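Local atomic coordinates of transcriptional regulator (Streptococcus pneumoniae, PDB entry 2GNP), a protein that probably regulates transcription in response to a small, perhaps sugar-like, effector bound by its Rossmann-like domain. Residues Gly159-Lys164 with Asp176-Leu181; Ile28-Asp33 with Thr37-Arg42; Glu116-Asn121 with Glu142-Ser147. One frame throughout, in Å; residues are numbered along the deposited sequence.

Contact 1: residues Gly159-Lys164 with Asp176-Leu181; sequences GDFSNK and DDFKEL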
loop_
_atom_site.group_PDB
_atom_site.type_symbol
_atom_site.label_atom_id
_atom_site.label_comp_id
_atom_site.label_asym_id
_atom_site.label_seq_id
_atom_site.Cartn_x
_atom_site.Cartn_y
_atom_site.Cartn_z
ATOM N N GLY A 159 5.482 -2.283 -2.680
ATOM C CA GLY A 159 6.361 -3.335 -3.231
ATOM C C GLY A 159 7.618 -2.745 -3.870
ATOM O O GLY A 159 7.659 -1.563 -4.230
ATOM N N ASP A 160 8.676 -3.556 -3.919
ATOM C CA ASP A 160 9.914 -3.102 -4.543
ATOM C C ASP A 160 10.021 -3.763 -5.915
ATOM O O ASP A 160 9.166 -4.577 -6.253
ATOM C CB ASP A 160 11.156 -3.435 -3.666
ATOM C CG ASP A 160 11.347 -4.907 -3.447
ATOM O OD1 ASP A 160 11.248 -5.363 -2.274
ATOM O OD2 ASP A 160 11.575 -5.638 -4.426
ATOM N N PHE A 161 11.056 -3.439 -6.695
ATOM C CA PHE A 161 11.170 -4.013 -8.027
ATOM C C PHE A 161 12.511 -4.722 -8.124
ATOM O O PHE A 161 13.103 -4.814 -9.206
ATOM C CB PHE A 161 11.023 -2.927 -9.070
ATOM C CG PHE A 161 10.594 -3.425 -10.412
ATOM C CD1 PHE A 161 11.416 -3.248 -11.514
ATOM C CD2 PHE A 161 9.382 -4.081 -10.577
ATOM C CE1 PHE A 161 11.005 -3.722 -12.789
ATOM C CE2 PHE A 161 8.992 -4.547 -11.816
ATOM C CZ PHE A 161 9.802 -4.349 -12.924
ATOM N N SER A 162 12.952 -5.200 -6.945
ATOM C CA SER A 162 14.115 -6.056 -6.839
ATOM C C SER A 162 13.732 -7.413 -7.416
ATOM O O SER A 162 12.550 -7.686 -7.729
ATOM C CB SER A 162 14.537 -6.228 -5.378
ATOM O OG SER A 162 13.715 -7.224 -4.774
ATOM N N ASN A 163 14.699 -8.318 -7.528
ATOM C CA ASN A 163 14.411 -9.682 -7.988
ATOM C C ASN A 163 13.258 -10.345 -7.206
ATOM O O ASN A 163 12.378 -10.942 -7.794
ATOM C CB ASN A 163 15.686 -10.558 -7.999
ATOM C CG ASN A 163 15.832 -11.411 -9.281
ATOM O OD1 ASN A 163 16.863 -11.416 -9.927
ATOM N ND2 ASN A 163 14.794 -12.142 -9.618
ATOM N N LYS A 164 13.247 -10.202 -5.886
ATOM C CA LYS A 164 12.212 -10.807 -5.077
ATOM C C LYS A 164 10.891 -10.085 -5.268
ATOM O O LYS A 164 9.826 -10.703 -5.171
ATOM C CB LYS A 164 12.611 -10.756 -3.610
ATOM C CG LYS A 164 13.609 -11.821 -3.176
ATOM C CD LYS A 164 13.367 -12.248 -1.702
ATOM C CE LYS A 164 13.104 -11.055 -0.766
ATOM N NZ LYS A 164 12.727 -11.405 0.674
ATOM N N ASP A 176 7.968 -9.022 -21.940
ATOM C CA ASP A 176 8.027 -7.643 -22.450
ATOM C C ASP A 176 7.631 -6.511 -21.478
ATOM O O ASP A 176 8.226 -5.439 -21.514
ATOM C CB ASP A 176 7.268 -7.502 -23.750
ATOM C CG ASP A 176 8.152 -7.753 -24.956
ATOM O OD1 ASP A 176 8.312 -8.947 -25.336
ATOM O OD2 ASP A 176 8.674 -6.750 -25.512
ATOM N N ASP A 177 6.605 -6.737 -20.644
ATOM C CA ASP A 177 6.274 -5.808 -19.557
ATOM C C ASP A 177 7.499 -5.532 -18.695
ATOM O O ASP A 177 7.823 -4.360 -18.397
ATOM C CB ASP A 177 5.179 -6.404 -18.657
ATOM C CG ASP A 177 3.780 -6.419 -19.323
ATOM O OD1 ASP A 177 3.491 -5.537 -20.169
ATOM O OD2 ASP A 177 2.956 -7.297 -18.947
ATOM N N PHE A 178 8.158 -6.603 -18.262
ATOM C CA PHE A 178 9.345 -6.450 -17.388
ATOM C C PHE A 178 10.436 -5.674 -18.087
ATOM O O PHE A 178 11.068 -4.806 -17.482
ATOM C CB PHE A 178 9.882 -7.805 -16.934
ATOM C CG PHE A 178 9.086 -8.434 -15.828
ATOM C CD1 PHE A 178 9.050 -7.847 -14.547
ATOM C CD2 PHE A 178 8.388 -9.603 -16.057
ATOM C CE1 PHE A 178 8.340 -8.453 -13.513
ATOM C CE2 PHE A 178 7.642 -10.220 -15.021
ATOM C CZ PHE A 178 7.643 -9.636 -13.751
ATOM N N LYS A 179 10.662 -5.976 -19.365
ATOM C CA LYS A 179 11.701 -5.244 -20.099
ATOM C C LYS A 179 11.416 -3.771 -20.135
ATOM O O LYS A 179 12.286 -2.959 -19.821
ATOM C CB LYS A 179 11.881 -5.782 -21.517
ATOM C CG LYS A 179 12.814 -6.989 -21.624
ATOM C CD LYS A 179 13.221 -7.277 -23.130
ATOM C CE LYS A 179 12.087 -7.100 -24.147
ATOM N NZ LYS A 179 11.910 -5.674 -24.657
ATOM N N GLU A 180 10.173 -3.411 -20.451
ATOM C CA GLU A 180 9.769 -2.017 -20.530
ATOM C C GLU A 180 9.807 -1.328 -19.162
ATOM O O GLU A 180 10.259 -0.197 -19.063
ATOM C CB GLU A 180 8.383 -1.881 -21.156
ATOM C CG GLU A 180 8.328 -2.406 -22.587
ATOM C CD GLU A 180 9.336 -1.684 -23.507
ATOM O OE1 GLU A 180 9.676 -0.495 -23.228
ATOM O OE2 GLU A 180 9.754 -2.318 -24.504
ATOM N N LEU A 181 9.333 -2.015 -18.113
ATOM C CA LEU A 181 9.450 -1.470 -16.743
ATOM C C LEU A 181 10.888 -1.195 -16.322
ATOM O O LEU A 181 11.173 -0.190 -15.678
ATOM C CB LEU A 181 8.751 -2.373 -15.735
ATOM C CG LEU A 181 7.224 -2.295 -15.828
ATOM C CD1 LEU A 181 6.612 -3.441 -14.961
ATOM C CD2 LEU A 181 6.595 -0.921 -15.507
#
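D160 OD2 is gripped by two donors of S162, in the turn that carries F161 over to F178 and L181. S162 N lies 2.9 Å from D160 OD2 and closes an Asx turn, meeting the oxygen on its anti side. S162 OG lies 2.7 Å from D160 OD2, on the same face of the carboxylate but farther out of its plane (44° against 22°). A short acidic side chain suits this place because its carboxylate can reach the backbone N two residues ahead; its other oxygen, OD1, is taken by T232. S162 is also the N-cap of helix 163-167, where a small hydroxyl can turn to the first amides: OG accepts from G165 N and, weakly, from K164 N. The turn thus links the end of strand 153-160 to the next helix, a beta-to-alpha connection of the Rossmann-like sheet. Between the two polar residues, F161 points the other way, toward helix 175-183. Its CG stands anti to the backbone N (chi1 -157°), which carries the ring across to that helix. The ring's far end does the touching: F161 CZ comes within 3.6 Å of L181 CB, with L181 CD1 beside it, and the two side chains cross at about a right angle. One helical turn earlier, F178 offers the edge of its ring, and F178 CD1 lies 3.9 Å from F161 CZ. K166 makes a cation-pi contact with the F161 ring, while D177, on the same helix as F178 and L181, forms a salt bridge with R209.

Contact 2: residues Ile28-Asp33 with Thr37-Arg42; sequences IPNEFD and TILSER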
loop_
_atom_site.group_PDB
_atom_site.type_symbol
_atom_site.label_atom_id
_atom_site.label_comp_id
_atom_site.label_asym_id
_atom_site.label_seq_id
_atom_site.Cartn_x
_atom_site.Cartn_y
_atom_site.Cartn_z
ATOM N N ILE A 28 9.184 2.835 14.012
ATOM C CA ILE A 28 9.500 1.780 14.995
ATOM C C ILE A 28 11.003 1.604 15.151
ATOM O O ILE A 28 11.704 1.377 14.171
ATOM C CB ILE A 28 8.838 0.412 14.619
ATOM C CG1 ILE A 28 7.319 0.468 14.795
ATOM C CG2 ILE A 28 9.350 -0.753 15.518
ATOM C CD1 ILE A 28 6.651 1.250 13.855
ATOM N N PRO A 29 11.505 1.628 16.409
ATOM C CA PRO A 29 12.928 1.436 16.629
ATOM C C PRO A 29 13.339 -0.003 16.356
ATOM O O PRO A 29 12.508 -0.923 16.534
ATOM C CB PRO A 29 13.092 1.754 18.118
ATOM C CG PRO A 29 11.780 1.401 18.734
ATOM C CD PRO A 29 10.761 1.840 17.667
ATOM N N ASN A 30 14.579 -0.195 15.911
ATOM C CA ASN A 30 15.094 -1.537 15.740
ATOM C C ASN A 30 15.919 -1.835 17.005
ATOM O O ASN A 30 16.675 -0.954 17.445
ATOM C CB ASN A 30 15.979 -1.630 14.501
ATOM C CG ASN A 30 15.199 -1.382 13.204
ATOM O OD1 ASN A 30 15.034 -0.237 12.770
ATOM N ND2 ASN A 30 14.682 -2.451 12.623
ATOM N N GLU A 31 15.771 -3.048 17.545
ATOM C CA GLU A 31 16.427 -3.482 18.817
ATOM C C GLU A 31 17.527 -4.497 18.461
ATOM O O GLU A 31 17.388 -5.279 17.536
ATOM C CB GLU A 31 15.419 -4.116 19.832
ATOM C CG GLU A 31 14.432 -3.168 20.596
ATOM C CD GLU A 31 13.582 -3.854 21.753
ATOM O OE1 GLU A 31 13.770 -5.063 22.083
ATOM O OE2 GLU A 31 12.683 -3.182 22.343
ATOM N N PHE A 32 18.651 -4.458 19.174
ATOM C CA PHE A 32 19.743 -5.387 18.878
ATOM C C PHE A 32 19.298 -6.861 18.915
ATOM O O PHE A 32 19.783 -7.676 18.119
ATOM C CB PHE A 32 20.902 -5.198 19.879
ATOM C CG PHE A 32 22.131 -6.015 19.541
ATOM C CD1 PHE A 32 22.377 -7.242 20.181
ATOM C CD2 PHE A 32 23.035 -5.570 18.577
ATOM C CE1 PHE A 32 23.525 -8.004 19.864
ATOM C CE2 PHE A 32 24.181 -6.320 18.263
ATOM C CZ PHE A 32 24.423 -7.523 18.903
ATOM N N ASP A 33 18.409 -7.187 19.860
ATOM C CA ASP A 33 17.955 -8.576 20.085
ATOM C C ASP A 33 16.824 -9.027 19.132
ATOM O O ASP A 33 16.281 -10.124 19.279
ATOM C CB ASP A 33 17.461 -8.711 21.525
ATOM C CG ASP A 33 18.585 -8.739 22.517
ATOM O OD1 ASP A 33 19.720 -9.053 22.091
ATOM O OD2 ASP A 33 18.360 -8.443 23.708
ATOM N N THR A 37 10.776 -11.931 13.091
ATOM C CA THR A 37 9.459 -12.154 13.645
ATOM C C THR A 37 9.098 -11.087 14.688
ATOM O O THR A 37 7.973 -10.494 14.676
ATOM C CB THR A 37 9.407 -13.608 14.242
ATOM O OG1 THR A 37 9.550 -14.543 13.160
ATOM C CG2 THR A 37 8.128 -13.866 15.050
ATOM N N ILE A 38 10.030 -10.838 15.614
ATOM C CA ILE A 38 9.802 -9.849 16.662
ATOM C C ILE A 38 9.607 -8.422 16.034
ATOM O O ILE A 38 8.739 -7.624 16.493
ATOM C CB ILE A 38 10.986 -9.840 17.676
ATOM C CG1 ILE A 38 11.046 -11.215 18.366
ATOM C CG2 ILE A 38 10.794 -8.704 18.733
ATOM C CD1 ILE A 38 12.394 -11.594 19.071
ATOM N N LEU A 39 10.438 -8.108 15.037
ATOM C CA LEU A 39 10.364 -6.786 14.418
ATOM C C LEU A 39 9.018 -6.672 13.714
ATOM O O LEU A 39 8.317 -5.691 13.929
ATOM C CB LEU A 39 11.505 -6.549 13.430
ATOM C CG LEU A 39 11.413 -5.215 12.669
ATOM C CD1 LEU A 39 11.473 -4.002 13.585
ATOM C CD2 LEU A 39 12.579 -5.118 11.634
ATOM N N SER A 40 8.628 -7.692 12.933
ATOM C CA SER A 40 7.310 -7.647 12.254
ATOM C C SER A 40 6.156 -7.545 13.255
ATOM O O SER A 40 5.193 -6.815 13.022
ATOM C CB SER A 40 7.160 -8.861 11.326
ATOM O OG SER A 40 5.850 -8.891 10.765
ATOM N N GLU A 41 6.239 -8.241 14.395
ATOM C CA GLU A 41 5.212 -8.061 15.425
ATOM C C GLU A 41 5.118 -6.611 15.917
ATOM O O GLU A 41 4.023 -6.080 16.130
ATOM C CB GLU A 41 5.455 -8.994 16.634
ATOM C CG GLU A 41 4.246 -9.179 17.578
ATOM C CD GLU A 41 4.077 -8.072 18.616
ATOM O OE1 GLU A 41 5.038 -7.313 18.890
ATOM O OE2 GLU A 41 2.966 -7.959 19.185
ATOM N N ARG A 42 6.270 -5.986 16.134
ATOM C CA ARG A 42 6.302 -4.662 16.748
ATOM C C ARG A 42 5.690 -3.641 15.802
ATOM O O ARG A 42 4.905 -2.814 16.233
ATOM C CB ARG A 42 7.729 -4.274 17.064
ATOM C CG ARG A 42 7.838 -3.121 18.101
ATOM C CD ARG A 42 9.135 -3.256 18.993
ATOM N NE ARG A 42 10.275 -3.222 18.136
ATOM C CZ ARG A 42 11.299 -4.047 18.140
ATOM N NH1 ARG A 42 11.471 -5.029 19.065
ATOM N NH2 ARG A 42 12.181 -3.846 17.209
#
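The guanidinium of R42 has E31 CG over one face and I28 CG2 in its plane at an edge, 3.7 Å from R42 NE. The E31 carboxylate is tilted 23° from the guanidinium plane, and E31 OE1 lies 3.8 Å from R42 NH1, well out of that plane. At this long range the pair attracts electrostatically, but is not a directed hydrogen bond. R42 NH2 makes a weak bond of 3.0 Å to P29 O, and its stronger partner is D34, whose carboxylate also accepts from E31 N. Arginine suits the site because its aliphatic part can lie along I28 while its flat end serves the loop; bends at chi2 and chi3 fold it that way. L39, with CG anti to the backbone N (chi1 175°), brings CD2 to 3.5 Å from N30 ND2. That amide is held from outside: ND2 donates to D252, and OD1 accepts from N254 N. The arrangement is a beta-alpha connection, in which the chain leaves strand 24-28 and folds against the first turns of helix 36-54; I28 pairs through its backbone with strand 248-252, and L39 rests on D252 of that strand and on Y229.

Contact 3: residues Glu116-Asn121 with Glu142-Ser147; sequences ECTFMN and ENLKNS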
loop_
_atom_site.group_PDB
_atom_site.type_symbol
_atom_site.label_atom_id
_atom_site.label_comp_id
_atom_site.label_asym_id
_atom_site.label_seq_id
_atom_site.Cartn_x
_atom_site.Cartn_y
_atom_site.Cartn_z
ATOM N N GLU A 116 -19.632 -3.860 5.549
ATOM C CA GLU A 116 -20.169 -4.397 4.349
ATOM C C GLU A 116 -18.999 -4.406 3.363
ATOM O O GLU A 116 -18.165 -3.511 3.454
ATOM C CB GLU A 116 -21.315 -3.493 3.913
ATOM C CG GLU A 116 -22.321 -4.241 3.103
ATOM C CD GLU A 116 -23.500 -3.377 2.569
ATOM O OE1 GLU A 116 -23.895 -2.337 3.203
ATOM O OE2 GLU A 116 -24.017 -3.812 1.544
ATOM N N CYS A 117 -18.926 -5.403 2.467
ATOM C CA CYS A 117 -17.706 -5.717 1.664
ATOM C C CYS A 117 -18.047 -5.677 0.190
ATOM O O CYS A 117 -19.079 -6.280 -0.220
ATOM C CB CYS A 117 -17.236 -7.160 1.896
ATOM S SG CYS A 117 -16.731 -7.442 3.609
ATOM N N THR A 118 -17.143 -5.057 -0.584
ATOM C CA THR A 118 -17.103 -5.176 -2.033
ATOM C C THR A 118 -15.787 -5.908 -2.321
ATOM O O THR A 118 -14.764 -5.618 -1.668
ATOM C CB THR A 118 -17.052 -3.742 -2.637
ATOM O OG1 THR A 118 -18.274 -3.013 -2.407
ATOM C CG2 THR A 118 -16.809 -3.793 -4.122
ATOM N N PHE A 119 -15.825 -6.883 -3.249
ATOM C CA PHE A 119 -14.676 -7.732 -3.542
ATOM C C PHE A 119 -14.165 -7.436 -4.939
ATOM O O PHE A 119 -14.902 -6.876 -5.731
ATOM C CB PHE A 119 -15.057 -9.200 -3.407
ATOM C CG PHE A 119 -15.353 -9.577 -1.986
ATOM C CD1 PHE A 119 -16.683 -9.783 -1.582
ATOM C CD2 PHE A 119 -14.319 -9.687 -1.041
ATOM C CE1 PHE A 119 -16.956 -10.128 -0.233
ATOM C CE2 PHE A 119 -14.600 -10.037 0.316
ATOM C CZ PHE A 119 -15.930 -10.235 0.683
HETATM N N MSE A 120 -12.894 -7.771 -5.176
HETATM C CA MSE A 120 -12.287 -7.623 -6.499
HETATM C C MSE A 120 -12.482 -8.950 -7.262
HETATM O O MSE A 120 -12.019 -9.991 -6.845
HETATM C CB MSE A 120 -10.805 -7.227 -6.402
HETATM C CG MSE A 120 -10.064 -7.200 -7.750
HETATM SE SE MSE A 120 -10.905 -5.867 -8.926
HETATM C CE MSE A 120 -10.425 -4.278 -7.956
ATOM N N ASN A 121 -13.206 -8.866 -8.377
ATOM C CA ASN A 121 -13.511 -10.004 -9.230
ATOM C C ASN A 121 -12.523 -10.091 -10.450
ATOM O O ASN A 121 -12.107 -11.193 -10.885
ATOM C CB ASN A 121 -14.990 -9.862 -9.683
ATOM C CG ASN A 121 -15.743 -11.209 -9.800
ATOM O OD1 ASN A 121 -15.328 -12.230 -9.229
ATOM N ND2 ASN A 121 -16.900 -11.197 -10.527
ATOM N N GLU A 142 -19.290 0.219 -11.924
ATOM C CA GLU A 142 -19.416 1.642 -11.616
ATOM C C GLU A 142 -19.366 1.969 -10.117
ATOM O O GLU A 142 -18.780 2.986 -9.726
ATOM C CB GLU A 142 -20.726 2.193 -12.203
ATOM C CG GLU A 142 -20.882 3.605 -11.918
ATOM C CD GLU A 142 -21.899 4.214 -12.869
ATOM O OE1 GLU A 142 -23.123 4.078 -12.586
ATOM O OE2 GLU A 142 -21.451 4.794 -13.888
ATOM N N ASN A 143 -20.073 1.180 -9.306
ATOM C CA ASN A 143 -20.105 1.412 -7.849
ATOM C C ASN A 143 -18.648 1.468 -7.313
ATOM O O ASN A 143 -18.285 2.357 -6.522
ATOM C CB ASN A 143 -20.890 0.300 -7.099
ATOM C CG ASN A 143 -22.404 0.280 -7.382
ATOM O OD1 ASN A 143 -23.050 -0.810 -7.415
ATOM N ND2 ASN A 143 -22.997 1.474 -7.534
ATOM N N LEU A 144 -17.843 0.511 -7.746
ATOM C CA LEU A 144 -16.477 0.361 -7.192
ATOM C C LEU A 144 -15.635 1.541 -7.730
ATOM O O LEU A 144 -14.975 2.253 -6.987
ATOM C CB LEU A 144 -15.900 -0.998 -7.587
ATOM C CG LEU A 144 -14.737 -1.476 -6.711
ATOM C CD1 LEU A 144 -13.764 -2.302 -7.419
ATOM C CD2 LEU A 144 -14.160 -0.540 -5.632
ATOM N N LYS A 145 -15.743 1.799 -9.049
ATOM C CA LYS A 145 -15.045 2.956 -9.646
ATOM C C LYS A 145 -15.318 4.255 -8.947
ATOM O O LYS A 145 -14.402 5.025 -8.706
ATOM C CB LYS A 145 -15.485 3.092 -11.123
ATOM C CG LYS A 145 -14.852 4.313 -11.875
ATOM C CD LYS A 145 -15.054 4.212 -13.409
ATOM C CE LYS A 145 -14.349 5.377 -14.126
ATOM N NZ LYS A 145 -14.251 5.079 -15.604
ATOM N N ASN A 146 -16.596 4.501 -8.624
ATOM C CA ASN A 146 -17.025 5.723 -7.938
ATOM C C ASN A 146 -16.507 5.754 -6.509
ATOM O O ASN A 146 -16.079 6.777 -6.033
ATOM C CB ASN A 146 -18.538 5.861 -7.958
ATOM C CG ASN A 146 -19.060 6.260 -9.355
ATOM O OD1 ASN A 146 -18.287 6.758 -10.179
ATOM N ND2 ASN A 146 -20.364 6.099 -9.583
ATOM N N SER A 147 -16.557 4.606 -5.857
ATOM C CA SER A 147 -16.077 4.498 -4.508
ATOM C C SER A 147 -14.578 4.804 -4.387
ATOM O O SER A 147 -14.141 5.414 -3.415
ATOM C CB SER A 147 -16.476 3.138 -3.878
ATOM O OG SER A 147 -17.902 3.044 -3.635
#
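T118 and L144 face each other with 7.6 Å between T118 CA and L144 CA, where the extended chain leaving strand 116-117 passes helix 142-147. That strand ends a beta-alpha-beta crossover: strand 85-88, helix 102-113 and strand 116-117 follow in order, and the two strands pair in parallel. T118 still bonds to F86 through its backbone and lays its side chain on Y87. Between the two segments the contact is purely apolar. The methyl of T118 does the touching, with T118 CG2 4.0 Å from L144 CG; the two side chains meet at a slant. A beta-branched threonine suits an extended chain and here turns its carbon branch to the leucine. Farther along, M120, present as selenomethionine, bends at chi2 and chi3 so that its terminal methyl swings to the helix. There M120 CE lies 3.9 Å from L144 CD1, the two chains crossing at about a right angle. A long, flexible side chain fits this buried place, where W148, I211 and P88 also touch it. L144 meets both neighbours, T118 through CG and M120 through CD1. On the same helix, the S147 hydroxyl bonds back to the preceding turn and also to K60: N143 O receives S147 OG at 3.0 Å, 35° above the carbonyl plane, and S147 N at 2.9 Å from the opposite face.

How the contacts relate
From the N terminus, contact 2 comes first and closes the shortest loop, with three residues between segments 28-33 and 37-42, where strand 24-28 gives way to helix 36-54. Contact 3 follows, spanning twenty residues that include helix 129-136, and brings the chain beyond strand 116-117 against helix 142-147. That helix leads into strand 153-160, from whose end contact 1 departs, joining residues 159-164 to helix 175-183 across eleven residues. The three loops lie in series; none nests in or crosses another. Contacts 2 and 3 lie on opposite sides of the chain's centre, their centres about 36 Å apart, and no two contacts touch. Each fastens a helix to chain leaving a strand of the one mixed sheet.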